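Local coordinates for protein ribonucleoside-diphosphate reductase subunit beta (PDB 6ZJK) that forms the di-iron beta subunit of a ribonucleotide reductase, probably supplying the radical for reduction of ribonucleoside diphosphates to deoxyribonucleotides, at residues Asn69-Pro73 against Glu74-Leu78; Ile121-Ala124 against Glu125-Ser128. One frame throughout, in Å; residues are numbered along the deposited sequence.

Interaction 1 of 2, residues Asn69-Pro73 against Glu74-Leu78; sequences NFWIP and EEISL
I72 and E75 meet where the chain makes one short 3-10 turn, P73 to E75, in the connection between helix 58-68 and helix 79-84 of the ribonucleotide reductase small-subunit fold. Two consecutive backbone bonds of the i to i+3 kind hold the turn: E75 N gives its hydrogen to I72 O at 3.0 Å, and I76 N does the same to P73 O at 3.1 Å. Both are fairly straight at the hydrogen, about 160°. P73, which has no N-H to give, opens the turn.

Two side-chain contacts accompany the turn, and in each the pair meets at a slant. CD1 of I72, at the end of an extended arm, comes within 4.0 Å of OE1 of E75. The other carboxylate oxygen, OE2 of E75, accepts a hydrogen bond of 3.1 Å from a water; the same water sits doubtfully close to I72 N. I76 swings its own CD1 back across P73 O to the six-membered ring of W71, 4.1 Å from CE3. The indole lies folded back over its own main chain (chi1 62°), where it stacks with Y233 and its NE1 is hydrogen-bonded to OD2 of D237 on helix 225-255. At the second subunit F70 stacks on its own counterpart, and E74 OE1 forms a salt bridge with NH2 of R64 of that chain.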
ATOM      1  N   ASN A  69      14.814   3.189  -1.642  1.00 38.56           N
ATOM      2  CA  ASN A  69      14.608   3.510  -3.052  1.00 40.76           C
ATOM      3  C   ASN A  69      13.523   4.571  -3.283  1.00 38.43           C
ATOM      4  O   ASN A  69      13.142   4.794  -4.440  1.00 41.83           O
ATOM      5  CB  ASN A  69      14.229   2.252  -3.839  1.00 38.02           C
ATOM      6  CG  ASN A  69      15.418   1.347  -4.126  1.00 40.99           C
ATOM      7  OD1 ASN A  69      16.582   1.763  -4.080  1.00 35.57           O
ATOM      8  ND2 ASN A  69      15.120   0.093  -4.428  1.00 34.46           N
ATOM      9  N   PHE A  70      12.986   5.185  -2.220  1.00 38.75           N
ATOM     10  CA  PHE A  70      11.849   6.111  -2.348  1.00 36.38           C
ATOM     11  C   PHE A  70      12.197   7.326  -3.215  1.00 37.25           C
ATOM     12  O   PHE A  70      13.269   7.924  -3.086  1.00 42.62           O
ATOM     13  CB  PHE A  70      11.379   6.550  -0.948  1.00 37.02           C
ATOM     14  CG  PHE A  70      10.267   7.596  -0.946  1.00 39.21           C
ATOM     15  CD1 PHE A  70       8.950   7.231  -1.133  1.00 45.01           C
ATOM     16  CD2 PHE A  70      10.544   8.933  -0.699  1.00 38.63           C
ATOM     17  CE1 PHE A  70       7.928   8.195  -1.113  1.00 44.92           C
ATOM     18  CE2 PHE A  70       9.529   9.896  -0.667  1.00 39.27           C
ATOM     19  CZ  PHE A  70       8.223   9.525  -0.882  1.00 42.63           C
ATOM     20  N   TRP A  71      11.282   7.692  -4.079  1.00 37.47           N
ATOM     21  CA  TRP A  71      11.451   8.825  -4.963  1.00 36.25           C
ATOM     22  C   TRP A  71      10.095   9.469  -5.264  1.00 41.85           C
ATOM     23  O   TRP A  71       9.080   8.862  -5.126  1.00 38.67           O
ATOM     24  CB  TRP A  71      12.192   8.424  -6.247  1.00 36.30           C
ATOM     25  CG  TRP A  71      11.473   7.423  -7.045  1.00 36.96           C
ATOM     26  CD1 TRP A  71      11.290   6.143  -6.741  1.00 39.00           C
ATOM     27  CD2 TRP A  71      10.805   7.641  -8.272  1.00 38.76           C
ATOM     28  NE1 TRP A  71      10.555   5.540  -7.684  1.00 36.40           N
ATOM     29  CE2 TRP A  71      10.239   6.447  -8.644  1.00 39.84           C
ATOM     30  CE3 TRP A  71      10.622   8.744  -9.090  1.00 36.19           C
ATOM     31  CZ2 TRP A  71       9.507   6.310  -9.788  1.00 36.28           C
ATOM     32  CZ3 TRP A  71       9.900   8.606 -10.211  1.00 37.33           C
ATOM     33  CH2 TRP A  71       9.355   7.405 -10.560  1.00 39.88           C
ATOM     34  N   ILE A  72      10.128  10.719  -5.651  1.00 38.26           N
ATOM     35  CA  ILE A  72       8.957  11.491  -5.968  1.00 39.09           C
ATOM     36  C   ILE A  72       9.105  11.990  -7.383  1.00 40.23           C
ATOM     37  O   ILE A  72       9.947  12.771  -7.675  1.00 39.67           O
ATOM     38  CB  ILE A  72       8.759  12.671  -4.995  1.00 42.54           C
ATOM     39  CG1 ILE A  72       8.685  12.182  -3.552  1.00 37.41           C
ATOM     40  CG2 ILE A  72       7.505  13.420  -5.335  1.00 38.15           C
ATOM     41  CD1 ILE A  72       8.533  13.268  -2.526  1.00 42.42           C
ATOM     42  N   PRO A  73       8.252  11.526  -8.243  1.00 40.95           N
ATOM     43  CA  PRO A  73       8.258  11.812  -9.669  1.00 37.08           C
ATOM     44  C   PRO A  73       8.332  13.268 -10.010  1.00 42.52           C
ATOM     45  O   PRO A  73       9.168  13.691 -10.754  1.00 36.87           O
ATOM     46  CB  PRO A  73       6.969  11.228 -10.148  1.00 37.27           C
ATOM     47  CG  PRO A  73       6.607  10.257  -9.159  1.00 38.47           C
ATOM     48  CD  PRO A  73       7.210  10.597  -7.876  1.00 38.36           C
ATOM     49  N   GLU A  74       7.563  14.104  -9.319  1.00 40.10           N
ATOM     50  CA  GLU A  74       7.549  15.564  -9.554  1.00 43.35           C
ATOM     51  C   GLU A  74       8.790  16.318  -9.187  1.00 44.12           C
ATOM     52  O   GLU A  74       8.926  17.396  -9.543  1.00 40.06           O
ATOM     53  CB  GLU A  74       6.306  16.231  -8.976  1.00 43.52           C
ATOM     54  CG  GLU A  74       5.034  15.844  -9.688  1.00 50.33           C
ATOM     55  CD  GLU A  74       3.771  16.512  -9.171  1.00 59.29           C
ATOM     56  OE1 GLU A  74       3.864  17.313  -8.236  1.00 57.55           O
ATOM     57  OE2 GLU A  74       2.694  16.236  -9.711  1.00 58.16           O
ATOM     58  N   GLU A  75       9.734  15.632  -8.584  1.00 41.41           N
ATOM     59  CA  GLU A  75      10.973  16.249  -8.225  1.00 46.52           C
ATOM     60  C   GLU A  75      11.995  16.178  -9.376  1.00 43.77           C
ATOM     61  O   GLU A  75      13.069  16.667  -9.252  1.00 46.43           O
ATOM     62  CB  GLU A  75      11.527  15.624  -6.939  1.00 45.49           C
ATOM     63  CG  GLU A  75      11.186  16.367  -5.661  1.00 49.29           C
ATOM     64  CD  GLU A  75      11.647  15.691  -4.368  1.00 53.75           C
ATOM     65  OE1 GLU A  75      11.252  16.132  -3.303  1.00 54.04           O
ATOM     66  OE2 GLU A  75      12.394  14.726  -4.382  1.00 62.16           O
ATOM     67  N   ILE A  76      11.633  15.553 -10.486  1.00 40.58           N
ATOM     68  CA  ILE A  76      12.500  15.441 -11.621  1.00 43.88           C
ATOM     69  C   ILE A  76      12.008  16.398 -12.683  1.00 42.93           C
ATOM     70  O   ILE A  76      10.953  16.261 -13.156  1.00 41.25           O
ATOM     71  CB  ILE A  76      12.494  14.017 -12.140  1.00 37.34           C
ATOM     72  CG1 ILE A  76      13.148  13.097 -11.143  1.00 46.25           C
ATOM     73  CG2 ILE A  76      13.223  13.943 -13.441  1.00 45.20           C
ATOM     74  CD1 ILE A  76      12.570  11.729 -11.174  1.00 42.71           C
ATOM     75  N   SER A  77      12.818  17.338 -13.067  1.00 44.11           N
ATOM     76  CA  SER A  77      12.336  18.336 -14.015  1.00 47.01           C
ATOM     77  C   SER A  77      12.311  17.801 -15.444  1.00 43.63           C
ATOM     78  O   SER A  77      13.270  17.180 -15.909  1.00 41.98           O
ATOM     79  CB  SER A  77      13.223  19.571 -13.971  1.00 51.60           C
ATOM     80  OG  SER A  77      13.125  20.259 -15.197  1.00 56.97           O
ATOM     81  N   LEU A  78      11.240  18.183 -16.143  1.00 44.73           N
ATOM     82  CA  LEU A  78      10.954  17.790 -17.521  1.00 46.29           C
ATOM     83  C   LEU A  78      11.195  18.937 -18.499  1.00 48.68           C
ATOM     84  O   LEU A  78      10.725  18.881 -19.640  1.00 43.11           O
ATOM     85  CB  LEU A  78       9.514  17.278 -17.656  1.00 45.71           C
ATOM     86  CG  LEU A  78       9.224  15.942 -16.960  1.00 46.18           C
ATOM     87  CD1 LEU A  78       7.788  15.464 -17.204  1.00 45.37           C
ATOM     88  CD2 LEU A  78      10.233  14.863 -17.388  1.00 51.50           C
TER
HETATM   89  O   HOH W   1      12.393  11.852  -5.436  1.00 53.60           O

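Interaction 2 of 2, residues Ile121-Ala124 against Glu125-Ser128; sequences ITAA and EVSS
V126 packs against two residues at once, its CG2 methyl 3.9 Å from the CB of A123 and its CB 4.1 Å from CG2 of I121. The side chains of I121 and V126 cross at nearly a right angle. With CG1 of V126 anti to its backbone N (chi1 177°), CG2 stands beside that nitrogen, on the side where A123 CB lies, while CG1 also touches CG2 of I121.

All this happens at the N terminus of helix 124-151, with A123 as the N-cap residue. Lacking a side-chain acceptor, A123 serves the first turn through its carbonyl oxygen, which takes a straight bond from S127 N at 3.1 Å and a more bent one (130°) from V126 N. S128 N follows with a bond to A124 O.

E125 has CG between its own N and carbonyl carbon (chi1 66°) and bends again at chi2, a doubled-back shape that brings OE1 to 3.9 Å from A123 CB. The buried carboxylate is held by hydrogen bonds, OE1 to OG1 of T37 and OE2 to the backbone N-H groups of K55 and Y56. S127 OG lies beside I121, 3.8 Å from I121 CB, and makes a weak hydrogen bond to the carbonyl oxygen of S118; OG of S128 is hydrogen-bonded to OE1 of E138 of the second subunit.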
ATOM      1  N   ILE A 121      -2.009 -14.431   1.760  1.00 46.57           N
ATOM      2  CA  ILE A 121      -0.704 -14.705   2.263  1.00 49.49           C
ATOM      3  C   ILE A 121      -0.661 -14.706   3.811  1.00 46.70           C
ATOM      4  O   ILE A 121      -0.962 -13.740   4.416  1.00 42.89           O
ATOM      5  CB  ILE A 121       0.276 -13.673   1.750  1.00 46.67           C
ATOM      6  CG1 ILE A 121       0.439 -13.805   0.244  1.00 47.35           C
ATOM      7  CG2 ILE A 121       1.587 -13.822   2.437  1.00 40.15           C
ATOM      8  CD1 ILE A 121       1.211 -14.991  -0.239  1.00 39.88           C
ATOM      9  N   THR A 122      -0.237 -15.805   4.415  1.00 39.37           N
ATOM     10  CA  THR A 122      -0.203 -15.921   5.862  1.00 45.39           C
ATOM     11  C   THR A 122       1.066 -15.625   6.586  1.00 45.04           C
ATOM     12  O   THR A 122       1.184 -15.937   7.693  1.00 46.85           O
ATOM     13  CB  THR A 122      -0.741 -17.249   6.359  1.00 47.94           C
ATOM     14  OG1 THR A 122      -0.038 -18.303   5.751  1.00 43.39           O
ATOM     15  CG2 THR A 122      -2.126 -17.389   6.000  1.00 44.25           C
ATOM     16  N   ALA A 123       2.013 -15.022   5.924  1.00 45.75           N
ATOM     17  CA  ALA A 123       3.260 -14.538   6.513  1.00 37.18           C
ATOM     18  C   ALA A 123       3.229 -13.015   6.505  1.00 42.82           C
ATOM     19  O   ALA A 123       3.389 -12.404   5.442  1.00 40.32           O
ATOM     20  CB  ALA A 123       4.464 -15.038   5.719  1.00 39.01           C
ATOM     21  N   ALA A 124       3.065 -12.401   7.684  1.00 38.54           N
ATOM     22  CA  ALA A 124       2.898 -10.950   7.750  1.00 42.04           C
ATOM     23  C   ALA A 124       4.100 -10.210   7.180  1.00 38.62           C
ATOM     24  O   ALA A 124       3.944  -9.131   6.599  1.00 37.01           O
ATOM     25  CB  ALA A 124       2.659 -10.502   9.194  1.00 38.10           C
ATOM     26  N   GLU A 125       5.299 -10.764   7.326  1.00 38.10           N
ATOM     27  CA  GLU A 125       6.466 -10.060   6.813  1.00 43.11           C
ATOM     28  C   GLU A 125       6.460 -10.020   5.284  1.00 44.44           C
ATOM     29  O   GLU A 125       6.994  -9.072   4.696  1.00 40.57           O
ATOM     30  CB  GLU A 125       7.763 -10.701   7.335  1.00 39.44           C
ATOM     31  CG  GLU A 125       8.044 -12.138   6.834  1.00 36.94           C
ATOM     32  CD  GLU A 125       7.524 -13.224   7.773  1.00 47.22           C
ATOM     33  OE1 GLU A 125       6.444 -13.037   8.377  1.00 42.88           O
ATOM     34  OE2 GLU A 125       8.194 -14.279   7.902  1.00 44.29           O
ATOM     35  N   VAL A 126       5.821 -10.997   4.625  1.00 36.88           N
ATOM     36  CA  VAL A 126       5.650 -10.958   3.175  1.00 39.00           C
ATOM     37  C   VAL A 126       4.524 -10.002   2.774  1.00 37.02           C
ATOM     38  O   VAL A 126       4.609  -9.332   1.737  1.00 41.16           O
ATOM     39  CB  VAL A 126       5.418 -12.377   2.612  1.00 39.28           C
ATOM     40  CG1 VAL A 126       5.160 -12.331   1.051  1.00 35.36           C
ATOM     41  CG2 VAL A 126       6.614 -13.279   2.924  1.00 36.04           C
ATOM     42  N   SER A 127       3.420 -10.009   3.532  1.00 41.26           N
ATOM     43  CA  SER A 127       2.333  -9.054   3.277  1.00 40.49           C
ATOM     44  C   SER A 127       2.788  -7.603   3.416  1.00 41.55           C
ATOM     45  O   SER A 127       2.324  -6.728   2.674  1.00 41.12           O
ATOM     46  CB  SER A 127       1.153  -9.337   4.195  1.00 44.36           C
ATOM     47  OG  SER A 127       0.432 -10.447   3.687  1.00 47.98           O
ATOM     48  N   SER A 128       3.644  -7.313   4.392  1.00 35.88           N
ATOM     49  CA  SER A 128       4.220  -5.977   4.460  1.00 39.51           C
ATOM     50  C   SER A 128       4.908  -5.612   3.155  1.00 36.97           C
ATOM     51  O   SER A 128       4.739  -4.504   2.642  1.00 36.49           O
ATOM     52  CB  SER A 128       5.200  -5.874   5.612  1.00 39.25           C
ATOM     53  OG  SER A 128       4.501  -6.003   6.829  1.00 45.87           O
TER

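Overall arrangement
Following the chain from its N terminus, interaction 1 comes first, closing a tight turn in the connection from helix 58-68 to helix 79-84. Helix 90-118 then runs on to the short link where interaction 2 starts helix 124-151. The two are in series, neither nested nor crossing, and do not touch, with about 29 Å between their centres. What joins them is helix 124-151 itself. It begins within 121-128, at residue 124, supplies E137 and H140 to the iron sites, and farther along packs its Q142 and Y146 against the turn at 69-78. Interaction 1 also meets helix 225-255, interaction 2 the N-terminal loops, and both reach the second subunit.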